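Local coordinates for protein abietadiene synthase, chloroplastic (Abies grandis, PDB 3S9V) that belongs to the plant terpene synthase family, as a mainly helical chloroplast enzyme that includes a metal-binding family domain, at residues N368-S373 with Y419-P424; R361-M366 with K411-E416; E81-N86 with I112-L117; A60-I65 with P77-W82. All blocks are in the same frame, centred on the assembly; numbering follows the deposited sequence.

Contact 1: residues N368-S373 with Y419-P424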
loop_
_atom_site.group_PDB
_atom_site.type_symbol
_atom_site.label_atom_id
_atom_site.label_comp_id
_atom_site.label_asym_id
_atom_site.label_seq_id
_atom_site.Cartn_x
_atom_site.Cartn_y
_atom_site.Cartn_z
ATOM N N ASN A 368 -4.231 2.997 -5.794
ATOM C CA ASN A 368 -3.923 1.596 -5.516
ATOM C C ASN A 368 -3.270 0.931 -6.723
ATOM O O ASN A 368 -2.449 0.019 -6.576
ATOM C CB ASN A 368 -5.184 0.842 -5.084
ATOM C CG ASN A 368 -5.670 1.280 -3.711
ATOM O OD1 ASN A 368 -4.872 1.428 -2.784
ATOM N ND2 ASN A 368 -6.978 1.485 -3.573
ATOM N N VAL A 369 -3.622 1.401 -7.916
ATOM C CA VAL A 369 -3.039 0.874 -9.137
ATOM C C VAL A 369 -1.577 1.317 -9.184
ATOM O O VAL A 369 -0.705 0.557 -9.601
ATOM C CB VAL A 369 -3.780 1.402 -10.403
ATOM C CG1 VAL A 369 -2.992 1.057 -11.660
ATOM C CG2 VAL A 369 -5.172 0.793 -10.489
ATOM N N ASN A 370 -1.304 2.544 -8.749
ATOM C CA ASN A 370 0.067 3.065 -8.754
ATOM C C ASN A 370 0.972 2.287 -7.797
ATOM O O ASN A 370 2.105 1.945 -8.139
ATOM C CB ASN A 370 0.085 4.561 -8.397
ATOM C CG ASN A 370 1.499 5.124 -8.302
ATOM O OD1 ASN A 370 2.154 5.021 -7.268
ATOM N ND2 ASN A 370 1.977 5.707 -9.394
ATOM N N ARG A 371 0.473 2.011 -6.600
ATOM C CA ARG A 371 1.237 1.247 -5.620
ATOM C C ARG A 371 1.574 -0.121 -6.217
ATOM O O ARG A 371 2.699 -0.607 -6.098
ATOM C CB ARG A 371 0.426 1.067 -4.330
ATOM C CG ARG A 371 0.176 2.364 -3.567
ATOM C CD ARG A 371 -0.870 2.165 -2.483
ATOM N NE ARG A 371 -0.376 1.304 -1.416
ATOM C CZ ARG A 371 -1.147 0.578 -0.616
ATOM N NH1 ARG A 371 -2.469 0.593 -0.751
ATOM N NH2 ARG A 371 -0.587 -0.176 0.317
ATOM N N CYS A 372 0.592 -0.724 -6.875
ATOM C CA CYS A 372 0.766 -2.027 -7.500
ATOM C C CYS A 372 1.794 -2.020 -8.643
ATOM O O CYS A 372 2.627 -2.919 -8.742
ATOM C CB CYS A 372 -0.594 -2.531 -8.015
ATOM S SG CYS A 372 -0.535 -4.039 -9.029
ATOM N N SER A 373 1.755 -0.998 -9.489
ATOM C CA SER A 373 2.665 -0.926 -10.639
ATOM C C SER A 373 4.152 -0.912 -10.316
ATOM O O SER A 373 4.978 -1.214 -11.181
ATOM C CB SER A 373 2.342 0.299 -11.499
ATOM O OG SER A 373 2.717 1.498 -10.836
ATOM N N TYR A 419 2.566 10.952 -0.480
ATOM C CA TYR A 419 3.542 9.991 0.025
ATOM C C TYR A 419 3.888 8.957 -1.047
ATOM O O TYR A 419 5.061 8.715 -1.339
ATOM C CB TYR A 419 3.018 9.259 1.261
ATOM C CG TYR A 419 4.039 8.285 1.811
ATOM C CD1 TYR A 419 5.119 8.737 2.572
ATOM C CD2 TYR A 419 3.981 6.928 1.490
ATOM C CE1 TYR A 419 6.123 7.863 2.992
ATOM C CE2 TYR A 419 4.981 6.044 1.903
ATOM C CZ TYR A 419 6.049 6.519 2.651
ATOM O OH TYR A 419 7.049 5.657 3.044
ATOM N N ALA A 420 2.856 8.358 -1.631
ATOM C CA ALA A 420 3.037 7.348 -2.665
ATOM C C ALA A 420 3.845 7.840 -3.856
ATOM O O ALA A 420 4.616 7.079 -4.432
ATOM C CB ALA A 420 1.684 6.832 -3.141
ATOM N N LEU A 421 3.673 9.102 -4.231
ATOM C CA LEU A 421 4.405 9.641 -5.369
ATOM C C LEU A 421 5.847 10.001 -5.052
ATOM O O LEU A 421 6.736 9.785 -5.878
ATOM C CB LEU A 421 3.683 10.860 -5.955
ATOM C CG LEU A 421 2.430 10.501 -6.764
ATOM C CD1 LEU A 421 1.758 11.763 -7.283
ATOM C CD2 LEU A 421 2.824 9.596 -7.922
ATOM N N LYS A 422 6.089 10.532 -3.857
ATOM C CA LYS A 422 7.444 10.909 -3.484
ATOM C C LYS A 422 8.239 9.727 -2.928
ATOM O O LYS A 422 9.443 9.624 -3.153
ATOM C CB LYS A 422 7.414 12.052 -2.465
ATOM C CG LYS A 422 8.763 12.703 -2.227
ATOM C CD LYS A 422 8.636 13.871 -1.268
ATOM C CE LYS A 422 9.971 14.556 -1.043
ATOM N NZ LYS A 422 9.837 15.693 -0.087
ATOM N N TYR A 423 7.565 8.831 -2.212
ATOM C CA TYR A 423 8.227 7.659 -1.639
ATOM C C TYR A 423 7.639 6.338 -2.141
ATOM O O TYR A 423 6.985 5.605 -1.383
ATOM C CB TYR A 423 8.149 7.717 -0.113
ATOM C CG TYR A 423 8.814 8.948 0.466
ATOM C CD1 TYR A 423 10.193 9.130 0.366
ATOM C CD2 TYR A 423 8.058 9.949 1.074
ATOM C CE1 TYR A 423 10.809 10.286 0.852
ATOM C CE2 TYR A 423 8.663 11.110 1.565
ATOM C CZ TYR A 423 10.038 11.272 1.450
ATOM O OH TYR A 423 10.634 12.421 1.921
ATOM N N PRO A 424 7.862 6.021 -3.433
ATOM C CA PRO A 424 7.368 4.790 -4.058
ATOM C C PRO A 424 7.997 3.564 -3.409
ATOM O O PRO A 424 8.866 3.679 -2.548
ATOM C CB PRO A 424 7.822 4.920 -5.514
ATOM C CG PRO A 424 7.971 6.375 -5.716
ATOM C CD PRO A 424 8.569 6.849 -4.423
HETATM O O HOH W 1 3.493 4.572 -4.958
#
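A single ordered water joins the carboxamide of Asn370 to the main chain of Ala420. It donates to Asn370 OD1 at 2.7 Å and to Ala420 O at 2.8 Å, and these two acceptors subtend a roughly tetrahedral angle at the water. The acceptors themselves, OD1 of Asn370 and O of Ala420, stand 4.3 Å apart, so the polar link runs through the water. Ala420 O lies near the end of its helix, and the residue four places on, Pro424, has no N-H to offer it; the water supplies a donor instead. With CG of Asn370 anti to the backbone N (chi1 176°), the amide reaches across the gap. Its ND2 passes 4.2 Å from Leu421 CD2 and bonds to Thr390 of helix 381-397, which helps fix the amide's rotation. From the next residue, Arg371 NH1 reaches back a turn to Asn368 OD1 at 3.3 Å, with the acceptor near the guanidinium plane, while NH2 forms a salt bridge with Asp278. Two helices bridged by one water, with helix 381-397 packed against both, fit the alpha-helical barrel expected of the terpene synthase N-terminal (beta) domain.

Contact 2: residues R361-M366 with K411-E416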
loop_
_atom_site.group_PDB
_atom_site.type_symbol
_atom_site.label_atom_id
_atom_site.label_comp_id
_atom_site.label_asym_id
_atom_site.label_seq_id
_atom_site.Cartn_x
_atom_site.Cartn_y
_atom_site.Cartn_z
ATOM N N ARG A 361 -12.895 6.463 -13.393
ATOM C CA ARG A 361 -11.735 6.219 -12.543
ATOM C C ARG A 361 -11.587 7.400 -11.592
ATOM O O ARG A 361 -12.059 8.504 -11.885
ATOM C CB ARG A 361 -10.460 6.063 -13.374
ATOM C CG ARG A 361 -10.046 7.305 -14.150
ATOM C CD ARG A 361 -8.784 7.045 -14.944
ATOM N NE ARG A 361 -8.485 8.139 -15.860
ATOM C CZ ARG A 361 -7.441 8.157 -16.681
ATOM N NH1 ARG A 361 -6.593 7.136 -16.699
ATOM N NH2 ARG A 361 -7.245 9.195 -17.485
ATOM N N GLY A 362 -10.935 7.166 -10.456
ATOM C CA GLY A 362 -10.737 8.226 -9.481
ATOM C C GLY A 362 -9.448 8.106 -8.687
ATOM O O GLY A 362 -8.797 7.061 -8.686
ATOM N N VAL A 363 -9.094 9.181 -7.991
ATOM C CA VAL A 363 -7.875 9.230 -7.199
ATOM C C VAL A 363 -7.610 7.977 -6.381
ATOM O O VAL A 363 -6.506 7.433 -6.404
ATOM C CB VAL A 363 -7.883 10.431 -6.240
ATOM C CG1 VAL A 363 -6.615 10.420 -5.398
ATOM C CG2 VAL A 363 -7.993 11.726 -7.029
ATOM N N THR A 364 -8.620 7.518 -5.654
ATOM C CA THR A 364 -8.452 6.338 -4.826
ATOM C C THR A 364 -8.003 5.114 -5.626
ATOM O O THR A 364 -6.991 4.494 -5.292
ATOM C CB THR A 364 -9.747 6.025 -4.061
ATOM O OG1 THR A 364 -10.041 7.114 -3.176
ATOM C CG2 THR A 364 -9.591 4.764 -3.240
ATOM N N ASP A 365 -8.719 4.768 -6.692
ATOM C CA ASP A 365 -8.317 3.601 -7.473
ATOM C C ASP A 365 -7.007 3.774 -8.251
ATOM O O ASP A 365 -6.209 2.836 -8.322
ATOM C CB ASP A 365 -9.446 3.151 -8.412
ATOM C CG ASP A 365 -10.053 4.295 -9.197
ATOM O OD1 ASP A 365 -10.649 5.199 -8.564
ATOM O OD2 ASP A 365 -9.937 4.283 -10.443
ATOM N N MET A 366 -6.766 4.948 -8.835
ATOM C CA MET A 366 -5.513 5.133 -9.566
ATOM C C MET A 366 -4.376 5.008 -8.565
ATOM O O MET A 366 -3.290 4.546 -8.911
ATOM C CB MET A 366 -5.439 6.499 -10.278
ATOM C CG MET A 366 -6.304 6.631 -11.544
ATOM S SD MET A 366 -5.990 5.406 -12.860
ATOM C CE MET A 366 -7.092 4.105 -12.363
ATOM N N LYS A 411 -10.188 10.427 4.895
ATOM C CA LYS A 411 -9.669 11.470 5.781
ATOM C C LYS A 411 -8.681 12.416 5.084
ATOM O O LYS A 411 -8.781 13.632 5.224
ATOM C CB LYS A 411 -9.001 10.843 7.005
ATOM C CG LYS A 411 -8.372 11.858 7.949
ATOM C CD LYS A 411 -7.735 11.182 9.153
ATOM C CE LYS A 411 -7.017 12.198 10.038
ATOM N NZ LYS A 411 -6.413 11.586 11.261
ATOM N N ASN A 412 -7.725 11.868 4.339
ATOM C CA ASN A 412 -6.749 12.704 3.643
ATOM C C ASN A 412 -6.077 11.938 2.513
ATOM O O ASN A 412 -4.934 11.502 2.635
ATOM C CB ASN A 412 -5.687 13.222 4.619
ATOM C CG ASN A 412 -4.714 14.207 3.966
ATOM O OD1 ASN A 412 -5.069 14.922 3.024
ATOM N ND2 ASN A 412 -3.491 14.266 4.484
ATOM N N ILE A 413 -6.791 11.791 1.406
ATOM C CA ILE A 413 -6.267 11.075 0.263
ATOM C C ILE A 413 -5.050 11.800 -0.307
ATOM O O ILE A 413 -4.110 11.163 -0.786
ATOM C CB ILE A 413 -7.359 10.907 -0.828
ATOM C CG1 ILE A 413 -6.964 9.789 -1.784
ATOM C CG2 ILE A 413 -7.567 12.216 -1.584
ATOM C CD1 ILE A 413 -6.849 8.434 -1.112
ATOM N N ARG A 414 -5.054 13.130 -0.242
ATOM C CA ARG A 414 -3.928 13.899 -0.765
ATOM C C ARG A 414 -2.640 13.473 -0.078
ATOM O O ARG A 414 -1.601 13.327 -0.720
ATOM C CB ARG A 414 -4.141 15.396 -0.555
ATOM C CG ARG A 414 -3.090 16.255 -1.243
ATOM C CD ARG A 414 -3.124 17.686 -0.741
ATOM N NE ARG A 414 -2.137 18.524 -1.415
ATOM C CZ ARG A 414 -2.227 18.914 -2.681
ATOM N NH1 ARG A 414 -3.262 18.547 -3.416
ATOM N NH2 ARG A 414 -1.280 19.672 -3.212
ATOM N N GLY A 415 -2.712 13.273 1.234
ATOM C CA GLY A 415 -1.538 12.852 1.974
ATOM C C GLY A 415 -1.048 11.487 1.517
ATOM O O GLY A 415 0.157 11.238 1.450
ATOM N N GLU A 416 -1.980 10.590 1.208
ATOM C CA GLU A 416 -1.607 9.257 0.750
ATOM C C GLU A 416 -0.992 9.339 -0.636
ATOM O O GLU A 416 -0.051 8.618 -0.956
ATOM C CB GLU A 416 -2.824 8.335 0.721
ATOM C CG GLU A 416 -3.334 7.932 2.090
ATOM C CD GLU A 416 -4.535 7.000 2.002
ATOM O OE1 GLU A 416 -4.433 5.950 1.323
ATOM O OE2 GLU A 416 -5.580 7.315 2.609
#
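Val363 and Ile413 each hold CG1 anti to the backbone N (chi1 178° and -161°), and these two extended branches meet with Val363 CG1 3.7 Å from Ile413 CG1. The contact joins the N-terminal ends of helices 363-373 and 413-422 in the helical terpene synthase N-terminal domain, where Thr364 and Ile413 give the nearest CA pair, at 7.3 Å. The valine and isoleucine side chains run antiparallel alongside one another. The chain of Ile413 then turns at CG1, and its CD1 comes 4.0 Å from Thr364 OG1, the two side chains nearly perpendicular. No hydrogen bond spans the segments; van der Waals contact carries the interface, mostly between apolar branches. Ala397 of helix 381-397 also touches Val363, and Leu367, a turn further along, touches Ile413.

The two helix starts differ. Asn412 is an N-cap that holds its helix weakly, its OD1 accepting a weak bond from Gly415 N, and the same oxygen also takes the N-H of Phe404. At the other start the N-cap is Gly362, which has no side chain to offer; here Asp365, three residues on, turns its carboxylate back to the glycine's own N-H. Asp365 OD2 uses its syn lone pair to accept from Gly362 N at 3.1 Å, with an N-H...O angle of 164°.

Contact 3: residues E81-N86 with I112-L117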
loop_
_atom_site.group_PDB
_atom_site.type_symbol
_atom_site.label_atom_id
_atom_site.label_comp_id
_atom_site.label_asym_id
_atom_site.label_seq_id
_atom_site.Cartn_x
_atom_site.Cartn_y
_atom_site.Cartn_z
ATOM N N GLU A 81 -41.254 -3.727 8.323
ATOM C CA GLU A 81 -41.156 -3.401 9.732
ATOM C C GLU A 81 -39.838 -2.671 9.992
ATOM O O GLU A 81 -39.790 -1.737 10.785
ATOM C CB GLU A 81 -41.224 -4.674 10.584
ATOM C CG GLU A 81 -41.202 -4.403 12.085
ATOM C CD GLU A 81 -42.452 -3.680 12.581
ATOM O OE1 GLU A 81 -42.379 -3.042 13.653
ATOM O OE2 GLU A 81 -43.506 -3.759 11.912
ATOM N N TRP A 82 -38.767 -3.094 9.325
ATOM C CA TRP A 82 -37.473 -2.444 9.510
ATOM C C TRP A 82 -37.597 -0.958 9.176
ATOM O O TRP A 82 -37.088 -0.103 9.891
ATOM C CB TRP A 82 -36.404 -3.063 8.604
ATOM C CG TRP A 82 -35.057 -2.463 8.853
ATOM C CD1 TRP A 82 -34.144 -2.858 9.791
ATOM C CD2 TRP A 82 -34.522 -1.286 8.244
ATOM N NE1 TRP A 82 -33.081 -1.994 9.810
ATOM C CE2 TRP A 82 -33.285 -1.018 8.870
ATOM C CE3 TRP A 82 -34.969 -0.426 7.233
ATOM C CZ2 TRP A 82 -32.487 0.078 8.518
ATOM C CZ3 TRP A 82 -34.181 0.665 6.881
ATOM C CH2 TRP A 82 -32.952 0.909 7.524
ATOM N N ILE A 83 -38.272 -0.659 8.074
ATOM C CA ILE A 83 -38.456 0.721 7.656
ATOM C C ILE A 83 -39.194 1.493 8.738
ATOM O O ILE A 83 -38.780 2.580 9.122
ATOM C CB ILE A 83 -39.245 0.789 6.334
ATOM C CG1 ILE A 83 -38.432 0.129 5.217
ATOM C CG2 ILE A 83 -39.567 2.219 5.999
ATOM C CD1 ILE A 83 -39.203 -0.093 3.933
ATOM N N LEU A 84 -40.280 0.915 9.239
ATOM C CA LEU A 84 -41.080 1.554 10.281
ATOM C C LEU A 84 -40.297 1.847 11.564
ATOM O O LEU A 84 -40.560 2.829 12.254
ATOM C CB LEU A 84 -42.283 0.673 10.628
ATOM C CG LEU A 84 -43.322 0.433 9.535
ATOM C CD1 LEU A 84 -44.346 -0.593 10.010
ATOM C CD2 LEU A 84 -44.003 1.741 9.189
ATOM N N GLN A 85 -39.331 0.995 11.871
ATOM C CA GLN A 85 -38.538 1.128 13.086
ATOM C C GLN A 85 -37.241 1.926 12.960
ATOM O O GLN A 85 -36.638 2.271 13.973
ATOM C CB GLN A 85 -38.187 -0.268 13.609
ATOM C CG GLN A 85 -39.361 -1.218 13.714
ATOM C CD GLN A 85 -40.159 -1.020 14.984
ATOM O OE1 GLN A 85 -40.683 0.063 15.242
ATOM N NE2 GLN A 85 -40.250 -2.074 15.791
ATOM N N ASN A 86 -36.806 2.230 11.741
ATOM C CA ASN A 86 -35.532 2.927 11.572
ATOM C C ASN A 86 -35.506 4.319 10.971
ATOM O O ASN A 86 -34.505 4.723 10.366
ATOM C CB ASN A 86 -34.570 2.028 10.800
ATOM C CG ASN A 86 -33.990 0.935 11.666
ATOM O OD1 ASN A 86 -33.019 1.157 12.381
ATOM N ND2 ASN A 86 -34.598 -0.245 11.627
ATOM N N ILE A 112 -40.844 6.352 1.667
ATOM C CA ILE A 112 -42.178 6.943 1.624
ATOM C C ILE A 112 -43.024 6.253 0.562
ATOM O O ILE A 112 -44.209 5.984 0.766
ATOM C CB ILE A 112 -42.092 8.449 1.315
ATOM C CG1 ILE A 112 -41.634 9.199 2.566
ATOM C CG2 ILE A 112 -43.423 8.965 0.811
ATOM C CD1 ILE A 112 -41.331 10.653 2.304
ATOM N N ILE A 113 -42.411 5.958 -0.577
ATOM C CA ILE A 113 -43.136 5.293 -1.651
ATOM C C ILE A 113 -43.554 3.881 -1.229
ATOM O O ILE A 113 -44.688 3.472 -1.463
ATOM C CB ILE A 113 -42.272 5.257 -2.933
ATOM C CG1 ILE A 113 -42.143 6.682 -3.484
ATOM C CG2 ILE A 113 -42.869 4.309 -3.967
ATOM C CD1 ILE A 113 -41.233 6.806 -4.693
ATOM N N THR A 114 -42.650 3.155 -0.577
ATOM C CA THR A 114 -42.930 1.789 -0.136
ATOM C C THR A 114 -43.988 1.712 0.971
ATOM O O THR A 114 -44.853 0.835 0.944
ATOM C CB THR A 114 -41.643 1.093 0.354
ATOM O OG1 THR A 114 -40.674 1.097 -0.701
ATOM C CG2 THR A 114 -41.931 -0.346 0.763
ATOM N N LEU A 115 -43.919 2.606 1.951
ATOM C CA LEU A 115 -44.918 2.589 3.011
ATOM C C LEU A 115 -46.285 2.980 2.426
ATOM O O LEU A 115 -47.323 2.438 2.821
ATOM C CB LEU A 115 -44.524 3.542 4.142
ATOM C CG LEU A 115 -43.220 3.192 4.863
ATOM C CD1 LEU A 115 -42.995 4.170 6.000
ATOM C CD2 LEU A 115 -43.288 1.771 5.394
ATOM N N THR A 116 -46.280 3.918 1.483
ATOM C CA THR A 116 -47.510 4.345 0.844
ATOM C C THR A 116 -48.121 3.159 0.091
ATOM O O THR A 116 -49.328 2.934 0.142
ATOM C CB THR A 116 -47.256 5.505 -0.166
ATOM O OG1 THR A 116 -46.831 6.679 0.539
ATOM C CG2 THR A 116 -48.524 5.829 -0.937
ATOM N N LEU A 117 -47.283 2.397 -0.605
ATOM C CA LEU A 117 -47.761 1.252 -1.370
ATOM C C LEU A 117 -48.367 0.188 -0.459
ATOM O O LEU A 117 -49.265 -0.543 -0.864
ATOM C CB LEU A 117 -46.619 0.642 -2.197
ATOM C CG LEU A 117 -46.006 1.493 -3.323
ATOM C CD1 LEU A 117 -44.877 0.718 -3.996
ATOM C CD2 LEU A 117 -47.068 1.856 -4.352
#
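Two helices of the outlying N-terminal lobe, consistent with the gamma domain of three-domain plant terpene synthases, meet where helix 77-85 comes to its end against the last turn and a half of helix 101-117. Over the short segments the axes approach to 10.8 Å and cross at -121°, too steep for a plain antiparallel pair. Leu115 is touched by both Ile83 and Leu84. Leu115 CD2 lies 3.8 Å from Ile83 CG2 and 3.9 Å from Leu84 CD2, so the forked end of the leucine fits against two consecutive residues of the other helix. With CG2 anti to the backbone N (chi1 -64°), Ile83 turns that methyl to Leu115, and its other branch brings CD1 to 4.2 Å from Thr114 CG2. The threonine shows its methyl to this interface, while OG1 lies within hydrogen-bonding reach of Ala60 O and Ala110 O, which must share its one hydrogen. The contact is apolar, with no hydrogen bond between the segments. Around it, helix 122-136 packs Gln124 and Val125 on Leu115, and Gln124 NE2 also bonds to Leu84 O near the C-terminal end of helix 77-85. Helix 56-62 touches Trp82 and receives Thr114 at Ala60.

Contact 4: residues A60-I65 with P77-W82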
loop_
_atom_site.group_PDB
_atom_site.type_symbol
_atom_site.label_atom_id
_atom_site.label_comp_id
_atom_site.label_asym_id
_atom_site.label_seq_id
_atom_site.Cartn_x
_atom_site.Cartn_y
_atom_site.Cartn_z
ATOM N N ALA A 60 -35.921 -0.580 1.245
ATOM C CA ALA A 60 -37.218 -0.090 0.805
ATOM C C ALA A 60 -37.627 -0.784 -0.498
ATOM O O ALA A 60 -38.804 -1.088 -0.702
ATOM C CB ALA A 60 -37.166 1.417 0.603
ATOM N N TRP A 61 -36.661 -1.042 -1.375
ATOM C CA TRP A 61 -36.968 -1.704 -2.640
ATOM C C TRP A 61 -37.303 -3.176 -2.447
ATOM O O TRP A 61 -38.202 -3.706 -3.100
ATOM C CB TRP A 61 -35.819 -1.540 -3.642
ATOM C CG TRP A 61 -35.919 -0.248 -4.407
ATOM C CD1 TRP A 61 -35.349 0.950 -4.079
ATOM C CD2 TRP A 61 -36.712 -0.010 -5.584
ATOM N NE1 TRP A 61 -35.741 1.921 -4.978
ATOM C CE2 TRP A 61 -36.577 1.359 -5.909
ATOM C CE3 TRP A 61 -37.527 -0.821 -6.391
ATOM C CZ2 TRP A 61 -37.224 1.939 -7.005
ATOM C CZ3 TRP A 61 -38.180 -0.240 -7.493
ATOM C CH2 TRP A 61 -38.020 1.126 -7.785
ATOM N N VAL A 62 -36.587 -3.842 -1.551
ATOM C CA VAL A 62 -36.878 -5.241 -1.281
ATOM C C VAL A 62 -38.288 -5.333 -0.674
ATOM O O VAL A 62 -39.060 -6.221 -1.012
ATOM C CB VAL A 62 -35.837 -5.841 -0.306
ATOM C CG1 VAL A 62 -36.262 -7.221 0.130
ATOM C CG2 VAL A 62 -34.471 -5.917 -0.996
ATOM N N ALA A 63 -38.620 -4.383 0.195
ATOM C CA ALA A 63 -39.918 -4.337 0.870
ATOM C C ALA A 63 -41.094 -4.171 -0.083
ATOM O O ALA A 63 -42.242 -4.404 0.289
ATOM C CB ALA A 63 -39.924 -3.215 1.890
ATOM N N ARG A 64 -40.811 -3.765 -1.313
ATOM C CA ARG A 64 -41.862 -3.582 -2.298
ATOM C C ARG A 64 -42.372 -4.886 -2.896
ATOM O O ARG A 64 -43.536 -4.974 -3.302
ATOM C CB ARG A 64 -41.380 -2.706 -3.449
ATOM C CG ARG A 64 -41.211 -1.254 -3.136
ATOM C CD ARG A 64 -41.201 -0.501 -4.444
ATOM N NE ARG A 64 -40.707 0.859 -4.316
ATOM C CZ ARG A 64 -40.713 1.730 -5.317
ATOM N NH1 ARG A 64 -41.195 1.369 -6.502
ATOM N NH2 ARG A 64 -40.228 2.949 -5.139
ATOM N N ILE A 65 -41.511 -5.894 -2.970
ATOM C CA ILE A 65 -41.917 -7.159 -3.571
ATOM C C ILE A 65 -43.144 -7.756 -2.879
ATOM O O ILE A 65 -43.104 -8.084 -1.698
ATOM C CB ILE A 65 -40.771 -8.177 -3.527
ATOM C CG1 ILE A 65 -39.480 -7.527 -4.033
ATOM C CG2 ILE A 65 -41.106 -9.376 -4.401
ATOM C CD1 ILE A 65 -38.257 -8.396 -3.844
ATOM N N PRO A 77 -42.165 -9.261 4.942
ATOM C CA PRO A 77 -42.760 -8.397 5.974
ATOM C C PRO A 77 -41.762 -7.751 6.936
ATOM O O PRO A 77 -41.971 -6.632 7.409
ATOM C CB PRO A 77 -43.723 -9.337 6.706
ATOM C CG PRO A 77 -44.084 -10.333 5.665
ATOM C CD PRO A 77 -42.759 -10.608 4.994
ATOM N N GLU A 78 -40.682 -8.464 7.223
ATOM C CA GLU A 78 -39.671 -7.961 8.139
ATOM C C GLU A 78 -38.995 -6.679 7.616
ATOM O O GLU A 78 -38.613 -5.812 8.397
ATOM C CB GLU A 78 -38.621 -9.051 8.408
ATOM C CG GLU A 78 -37.647 -9.294 7.244
ATOM C CD GLU A 78 -37.994 -10.501 6.371
ATOM O OE1 GLU A 78 -39.195 -10.732 6.084
ATOM O OE2 GLU A 78 -37.043 -11.207 5.961
ATOM N N THR A 79 -38.851 -6.549 6.299
ATOM C CA THR A 79 -38.217 -5.358 5.762
ATOM C C THR A 79 -39.134 -4.151 5.913
ATOM O O THR A 79 -38.668 -3.041 6.165
ATOM C CB THR A 79 -37.804 -5.544 4.284
ATOM O OG1 THR A 79 -38.963 -5.754 3.467
ATOM C CG2 THR A 79 -36.858 -6.736 4.160
ATOM N N VAL A 80 -40.438 -4.356 5.777
ATOM C CA VAL A 80 -41.372 -3.248 5.952
ATOM C C VAL A 80 -41.292 -2.772 7.400
ATOM O O VAL A 80 -41.256 -1.567 7.677
ATOM C CB VAL A 80 -42.820 -3.670 5.641
ATOM C CG1 VAL A 80 -43.795 -2.564 6.070
ATOM C CG2 VAL A 80 -42.961 -3.935 4.153
ATOM N N GLU A 81 -41.254 -3.727 8.323
ATOM C CA GLU A 81 -41.156 -3.401 9.732
ATOM C C GLU A 81 -39.838 -2.671 9.992
ATOM O O GLU A 81 -39.790 -1.737 10.785
ATOM C CB GLU A 81 -41.224 -4.674 10.584
ATOM C CG GLU A 81 -41.202 -4.403 12.085
ATOM C CD GLU A 81 -42.452 -3.680 12.581
ATOM O OE1 GLU A 81 -42.379 -3.042 13.653
ATOM O OE2 GLU A 81 -43.506 -3.759 11.912
ATOM N N TRP A 82 -38.767 -3.094 9.325
ATOM C CA TRP A 82 -37.473 -2.444 9.510
ATOM C C TRP A 82 -37.597 -0.958 9.176
ATOM O O TRP A 82 -37.088 -0.103 9.891
ATOM C CB TRP A 82 -36.404 -3.063 8.604
ATOM C CG TRP A 82 -35.057 -2.463 8.853
ATOM C CD1 TRP A 82 -34.144 -2.858 9.791
ATOM C CD2 TRP A 82 -34.522 -1.286 8.244
ATOM N NE1 TRP A 82 -33.081 -1.994 9.810
ATOM C CE2 TRP A 82 -33.285 -1.018 8.870
ATOM C CE3 TRP A 82 -34.969 -0.426 7.233
ATOM C CZ2 TRP A 82 -32.487 0.078 8.518
ATOM C CZ3 TRP A 82 -34.181 0.665 6.881
ATOM C CH2 TRP A 82 -32.952 0.909 7.524
#
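Apolar contact comes first: Ala63 CB rests 3.9 Å from Val80 CG2, and Val62 CG1 lies 4.1 Å from Thr79 CG2, the side chains of Val62 and Thr79 set square to each other. The small alanine lets the backbones come close, with Ala63 CA and Thr79 CA only 5.3 Å apart.

The second kind of contact is polar against apolar. Thr79 OG1 sits between its own backbone N and carbonyl carbon (chi1 63°), a position from which it lies 3.1 Å from Ala63 CB and equally near Ala63 CA. No hydrogen bond crosses the segments; this hydroxyl instead bonds to Phe76 O, just ahead of helix 77-85. The contact thus joins the last part of helix 56-62 and the turn that follows to the first turn of helix 77-85 in the helical N-terminal lobe, probably the gamma domain of the family.

Backbone bonds shape the turn. It is of type I and runs from Val62 to Ile65, closed by Ile65 N to Val62 O at 3.2 Å, and beyond it the main chain of Ile65 pairs with His75. Ala63 O takes Trp118 NE1.

On the far side of the turn, the guanidinium of Arg64 lies over one face of the Trp61 ring, offset toward its rim, with CZ 3.7 Å above the plane, and NH1 forms a salt bridge with Glu161.

The four contacts form two pairs in separate helical lobes. Contacts 4 and 3 come first along the chain, with centres 7 Å apart; both use helix 77-85, and they touch where Thr114 CG2 of contact 3 lies 3.7 Å from Ala63 CB of contact 4. Together they tie helices 56-62, 77-85 and 101-117 into one bundle. Contacts 2 and 1 follow, centres 11 Å apart, on the same two helices, 363-373 and 413-422: contact 2 joins their starts and contact 1 their later turns, and the helices head in broadly the same direction but diverge. Contacts of different pairs lie with centres 36 to 46 Å apart and do not touch, consistent with distinct gamma and beta domains.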